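Local coordinates for 5-Carboxyvanillate Decarboxylase (Novosphingobium aromaticivorans, PDB 4QRN), which probably decarboxylates 5-carboxyvanillate as a metal-dependent carboxy-lyase of the amidohydrolase superfamily, here with bound manganese and a nitrobenzoate inhibitor, at residues T40-A45 / M332-Y337. Residues are numbered along the deposited sequence; the frame is centred on the assembly and turned at random.
Sequences TEEAFA and MYAMDY. With MN (manganese (II) ion), chain E; 1DF (4-hydroxy-3-methoxy-5-nitrobenzoic acid), chain F.
E41 and D336 run side by side toward one manganese ion, their carboxylate planes turned 83° apart. In E41, CB packs on CB of A334 at 3.8 Å; CG, anti to the backbone N (chi1 -165°), continues an extended chain that carries CD toward the ion. OE2 binds manganese and lies 2.9 Å from D336 OD1, a second ligand of the same ion; the positive charge of the manganese probably offsets the repulsion of the two carboxylates. E41 OE1 turns instead to the hydroxyls of Y208 and S311, while D336 OD2 is hydrogen-bonded to NE2 of H263. H210, a water, and the inhibitor's phenolic O3 and nitro O11 complete the metal shell. Strand 38-44 is the first of the eight strands of the amidohydrolase (beta/alpha)8 barrel and strand 331-332, which leads into this loop, the last, so the contact closes the barrel beside its active site. Behind the metal ligands, the buried carboxylate of E42 gathers backbone N-H groups: OE2 takes M335 N at 2.9 Å and D336 N at 3.2 Å, both on the syn side, and E41 N on the anti side. OE1 meets Y337 N at 2.9 Å from above the carboxylate plane. A glutamine in place of E42 puts an NH2 where one carboxylate oxygen now accepts, and would probably leave one or more backbone N-H groups without a mate and disturb the loop presenting D336. Toward the strand's end, A43 N donates to Y337 O (2.9 Å, N-H...O 165°). At the other end, Y333 O receives both T40 N and T40 OG1, the hydroxyl from above the carbonyl plane at 2.8 Å.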
loop_
_atom_site.group_PDB
_atom_site.type_symbol
_atom_site.label_atom_id
_atom_site.label_comp_id
_atom_site.label_asym_id
_atom_site.label_seq_id
_atom_site.Cartn_x
_atom_site.Cartn_y
_atom_site.Cartn_z
ATOM N N THR A 40 -18.522 -8.946 8.625
ATOM C CA THR A 40 -18.835 -7.532 8.471
ATOM C C THR A 40 -18.522 -6.891 7.110
ATOM O O THR A 40 -18.630 -5.665 7.013
ATOM C CB THR A 40 -18.143 -6.719 9.565
ATOM O OG1 THR A 40 -16.721 -6.887 9.470
ATOM C CG2 THR A 40 -18.624 -7.121 10.958
ATOM N N GLU A 41 -18.212 -7.671 6.062
ATOM C CA GLU A 41 -17.992 -7.075 4.744
ATOM C C GLU A 41 -18.468 -8.021 3.636
ATOM O O GLU A 41 -17.679 -8.548 2.860
ATOM C CB GLU A 41 -16.535 -6.682 4.504
ATOM C CG GLU A 41 -16.394 -5.731 3.284
ATOM C CD GLU A 41 -14.978 -5.653 2.750
ATOM O OE1 GLU A 41 -14.101 -5.178 3.487
ATOM O OE2 GLU A 41 -14.713 -6.061 1.586
ATOM N N GLU A 42 -19.776 -8.213 3.548
ATOM C CA GLU A 42 -20.364 -9.281 2.729
ATOM C C GLU A 42 -21.163 -8.641 1.604
ATOM O O GLU A 42 -21.857 -7.655 1.809
ATOM C CB GLU A 42 -21.210 -10.182 3.633
ATOM C CG GLU A 42 -20.503 -10.496 4.970
ATOM C CD GLU A 42 -19.098 -11.067 4.787
ATOM O OE1 GLU A 42 -18.966 -12.051 4.030
ATOM O OE2 GLU A 42 -18.114 -10.513 5.385
ATOM N N ALA A 43 -21.025 -9.180 0.395
ATOM C CA ALA A 43 -21.490 -8.491 -0.799
ATOM C C ALA A 43 -22.698 -9.169 -1.455
ATOM O O ALA A 43 -22.832 -10.409 -1.432
ATOM C CB ALA A 43 -20.364 -8.432 -1.815
ATOM N N PHE A 44 -23.531 -8.350 -2.107
ATOM C CA PHE A 44 -24.574 -8.866 -2.997
ATOM C C PHE A 44 -24.657 -7.957 -4.213
ATOM O O PHE A 44 -24.101 -6.852 -4.225
ATOM C CB PHE A 44 -25.943 -8.960 -2.301
ATOM C CG PHE A 44 -26.577 -7.631 -2.068
ATOM C CD1 PHE A 44 -26.230 -6.891 -0.938
ATOM C CD2 PHE A 44 -27.491 -7.100 -2.965
ATOM C CE1 PHE A 44 -26.743 -5.639 -0.699
ATOM C CE2 PHE A 44 -28.037 -5.804 -2.730
ATOM C CZ PHE A 44 -27.656 -5.089 -1.587
ATOM N N ALA A 45 -25.336 -8.436 -5.262
ATOM C CA ALA A 45 -25.546 -7.674 -6.488
ATOM C C ALA A 45 -27.015 -7.701 -6.844
ATOM O O ALA A 45 -27.747 -8.581 -6.383
ATOM C CB ALA A 45 -24.746 -8.272 -7.645
ATOM N N MET A 332 -12.343 -6.152 13.561
ATOM C CA MET A 332 -13.493 -7.047 13.424
ATOM C C MET A 332 -13.257 -8.081 12.342
ATOM O O MET A 332 -12.600 -7.819 11.329
ATOM C CB MET A 332 -14.730 -6.203 13.021
ATOM C CG MET A 332 -15.206 -5.299 14.138
ATOM S SD MET A 332 -16.486 -4.142 13.611
ATOM C CE MET A 332 -15.496 -2.921 12.735
ATOM N N TYR A 333 -13.879 -9.233 12.528
ATOM C CA TYR A 333 -13.909 -10.272 11.528
ATOM C C TYR A 333 -14.800 -9.891 10.344
ATOM O O TYR A 333 -15.895 -9.349 10.517
ATOM C CB TYR A 333 -14.443 -11.565 12.161
ATOM C CG TYR A 333 -14.656 -12.673 11.144
ATOM C CD1 TYR A 333 -13.569 -13.312 10.544
ATOM C CD2 TYR A 333 -15.927 -13.047 10.744
ATOM C CE1 TYR A 333 -13.762 -14.286 9.575
ATOM C CE2 TYR A 333 -16.126 -14.007 9.781
ATOM C CZ TYR A 333 -15.044 -14.622 9.181
ATOM O OH TYR A 333 -15.294 -15.574 8.216
ATOM N N ALA A 334 -14.335 -10.235 9.140
ATOM C CA ALA A 334 -15.151 -10.172 7.925
ATOM C C ALA A 334 -14.688 -11.283 7.010
ATOM O O ALA A 334 -13.501 -11.632 6.983
ATOM C CB ALA A 334 -15.006 -8.833 7.212
ATOM N N MET A 335 -15.635 -11.817 6.237
ATOM C CA MET A 335 -15.337 -12.882 5.291
ATOM C C MET A 335 -15.061 -12.381 3.851
ATOM O O MET A 335 -14.247 -12.966 3.148
ATOM C CB MET A 335 -16.483 -13.897 5.297
ATOM C CG MET A 335 -16.326 -14.994 4.273
ATOM S SD MET A 335 -17.629 -16.224 4.320
ATOM C CE MET A 335 -17.018 -17.349 5.570
ATOM N N ASP A 336 -15.773 -11.339 3.403
ATOM C CA ASP A 336 -15.720 -10.912 1.998
ATOM C C ASP A 336 -16.421 -11.964 1.122
ATOM O O ASP A 336 -16.052 -12.166 -0.039
ATOM C CB ASP A 336 -14.269 -10.598 1.524
ATOM C CG ASP A 336 -14.123 -9.211 0.857
ATOM O OD1 ASP A 336 -15.138 -8.656 0.334
ATOM O OD2 ASP A 336 -12.967 -8.708 0.857
ATOM N N TYR A 337 -17.481 -12.580 1.640
ATOM C CA TYR A 337 -18.301 -13.453 0.799
ATOM C C TYR A 337 -18.922 -12.613 -0.324
ATOM O O TYR A 337 -19.397 -11.515 -0.060
ATOM C CB TYR A 337 -19.401 -14.037 1.645
ATOM C CG TYR A 337 -20.381 -14.916 0.906
ATOM C CD1 TYR A 337 -21.537 -14.387 0.321
ATOM C CD2 TYR A 337 -20.171 -16.293 0.816
ATOM C CE1 TYR A 337 -22.469 -15.197 -0.307
ATOM C CE2 TYR A 337 -21.105 -17.125 0.171
ATOM C CZ TYR A 337 -22.253 -16.563 -0.376
ATOM O OH TYR A 337 -23.216 -17.349 -0.987
HETATM MN MN MN E . -15.402 -6.686 -0.357
HETATM C C1 1DF F . -13.210 -8.613 -5.149
HETATM C CO1 1DF F . -12.812 -8.530 -3.844
HETATM C CO2 1DF F . -14.299 -7.827 -5.588
HETATM C CM1 1DF F . -13.616 -7.707 -2.985
HETATM C CM2 1DF F . -15.118 -7.167 -4.695
HETATM O OM 1DF F . -16.211 -6.434 -5.062
HETATM C CZ 1DF F . -14.862 -7.193 -3.332
HETATM C CC 1DF F . -12.486 -9.445 -6.141
HETATM C CV 1DF F . -16.366 -6.145 -6.452
HETATM O O1 1DF F . -11.877 -10.510 -5.709
HETATM O O2 1DF F . -12.509 -9.107 -7.329
HETATM O O3 1DF F . -15.701 -6.728 -2.453
HETATM N N 1DF F . -12.909 -7.238 -1.744
HETATM O O11 1DF F . -13.395 -6.441 -0.993
HETATM O O22 1DF F . -11.705 -7.591 -1.599
HETATM O O HOH W 1 -17.488 -7.052 0.203
#